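Gifsy-2 prophage ATP-binding sugar transporter-like protein (Salmonella typhimurium LT2, PDB 2PP6) is of uncertain function but may bind ATP and take part in sugar transport. Local coordinates at residues 9-12 with 13-16. Numbering follows the deposited sequence.
Sequences DGMK and RRMD
Two guanidinium groups, those of Arg-13 and Arg-14, converge on the carbonyl of Gly-10, and each meets the oxygen obliquely. They illustrate how arginines on an alpha-helix can turn back over the preceding turn, here midway along helix 2-23, the long amino-terminal helix that projects from the antiparallel beta-barrel. In Arg-14 the first torsion (chi1 -53°) sets CG beside the backbone N, close to the Gly-10 carbonyl. The chain, extended from CG to NE, then turns the guanidinium back beside Gly-10, which has no side chain there, although the model is too tight around NH2 for that approach to be read closely. Across the flank, the side chains of Arg-14 and Met-11 cross at a slant. Arg-13 approaches from the neighbouring flank on a chain bent at chi2 and chi3, which leaves its NH1 4.0 Å from Gly-10 O. Its NH2 stands 5.0 Å from Asp-9 OD2, which may give a weak attraction, though the charged atoms do not touch.

Met-11 and Met-15, both selenomethionines, are buried one turn apart in the subunit interface of the four-chain assembly. Met-11 packs on Met-15 of the second subunit and on Met-11 of the third and fourth, whereas Met-15 meets Phe-8 of the second. Lys-12 NZ makes a weak, long ion pair with Asp-16 OD1 of the second subunit, and Asp-16 OD1 likewise with Lys-12 NZ of that subunit.

Regular i to i+4 bonding holds the backbone beneath these side chains: Arg-13 N donates to Asp-9 O at 2.8 Å, and Arg-14 N reaches Gly-10 O at 2.9 Å with an N-H...O angle of 166°.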
loop_
_atom_site.group_PDB
_atom_site.type_symbol
_atom_site.label_atom_id
_atom_site.label_comp_id
_atom_site.label_asym_id
_atom_site.label_seq_id
_atom_site.Cartn_x
_atom_site.Cartn_y
_atom_site.Cartn_z
ATOM N N ASP A 9 -4.626 -2.229 7.722
ATOM C CA ASP A 9 -5.028 -3.615 7.914
ATOM C C ASP A 9 -5.664 -4.192 6.651
ATOM O O ASP A 9 -5.349 -5.316 6.235
ATOM C CB ASP A 9 -6.003 -3.734 9.082
ATOM C CG ASP A 9 -6.157 -5.167 9.561
ATOM O OD1 ASP A 9 -5.180 -5.713 10.130
ATOM O OD2 ASP A 9 -7.248 -5.745 9.360
ATOM N N GLY A 10 -6.557 -3.410 6.047
ATOM C CA GLY A 10 -7.224 -3.841 4.835
ATOM C C GLY A 10 -6.247 -4.000 3.686
ATOM O O GLY A 10 -6.378 -4.896 2.862
HETATM N N MSE A 11 -5.252 -3.132 3.615
HETATM C CA MSE A 11 -4.302 -3.251 2.537
HETATM C C MSE A 11 -3.522 -4.538 2.730
HETATM O O MSE A 11 -3.328 -5.300 1.783
HETATM C CB MSE A 11 -3.402 -2.023 2.511
HETATM C CG MSE A 11 -4.178 -0.787 2.100
HETATM SE SE MSE A 11 -3.141 0.812 1.953
HETATM C CE MSE A 11 -1.531 0.060 1.218
ATOM N N LYS A 12 -3.100 -4.797 3.962
ATOM C CA LYS A 12 -2.376 -6.028 4.240
ATOM C C LYS A 12 -3.264 -7.224 3.893
ATOM O O LYS A 12 -2.824 -8.155 3.234
ATOM C CB LYS A 12 -1.963 -6.103 5.712
ATOM C CG LYS A 12 -1.007 -5.001 6.151
ATOM C CD LYS A 12 -0.707 -5.094 7.640
ATOM C CE LYS A 12 0.110 -3.907 8.121
ATOM N NZ LYS A 12 1.404 -3.796 7.396
ATOM N N ARG A 13 -4.522 -7.205 4.314
ATOM C CA ARG A 13 -5.381 -8.334 4.008
ATOM C C ARG A 13 -5.503 -8.568 2.498
ATOM O O ARG A 13 -5.403 -9.707 2.037
ATOM C CB ARG A 13 -6.765 -8.149 4.628
ATOM C CG ARG A 13 -7.264 -9.398 5.346
ATOM C CD ARG A 13 -8.786 -9.571 5.274
ATOM N NE ARG A 13 -9.530 -8.429 5.808
ATOM C CZ ARG A 13 -9.861 -7.348 5.107
ATOM N NH1 ARG A 13 -9.521 -7.246 3.825
ATOM N NH2 ARG A 13 -10.527 -6.360 5.693
ATOM N N ARG A 14 -5.708 -7.502 1.729
ATOM C CA ARG A 14 -5.835 -7.628 0.282
ATOM C C ARG A 14 -4.492 -8.016 -0.354
ATOM O O ARG A 14 -4.446 -8.789 -1.317
ATOM C CB ARG A 14 -6.351 -6.320 -0.322
ATOM C CG ARG A 14 -7.637 -5.801 0.320
ATOM C CD ARG A 14 -8.290 -4.708 -0.528
ATOM N NE ARG A 14 -9.247 -3.902 0.228
ATOM C CZ ARG A 14 -8.901 -3.015 1.160
ATOM N NH1 ARG A 14 -9.830 -2.323 1.808
ATOM N NH2 ARG A 14 -7.622 -2.814 1.441
HETATM N N MSE A 15 -3.395 -7.494 0.186
HETATM C CA MSE A 15 -2.081 -7.826 -0.342
HETATM C C MSE A 15 -1.785 -9.317 -0.258
HETATM O O MSE A 15 -1.234 -9.900 -1.186
HETATM C CB MSE A 15 -1.002 -7.052 0.405
HETATM C CG MSE A 15 -1.002 -5.568 0.074
HETATM SE SE MSE A 15 0.345 -4.558 0.992
HETATM C CE MSE A 15 1.526 -4.265 -0.464
ATOM N N ASP A 16 -2.147 -9.945 0.852
ATOM C CA ASP A 16 -1.876 -11.358 0.996
ATOM C C ASP A 16 -2.780 -12.206 0.142
ATOM O O ASP A 16 -2.373 -13.252 -0.364
ATOM C CB ASP A 16 -2.028 -11.790 2.438
ATOM C CG ASP A 16 -0.958 -11.226 3.316
ATOM O OD1 ASP A 16 0.130 -10.902 2.787
ATOM O OD2 ASP A 16 -1.198 -11.120 4.537
#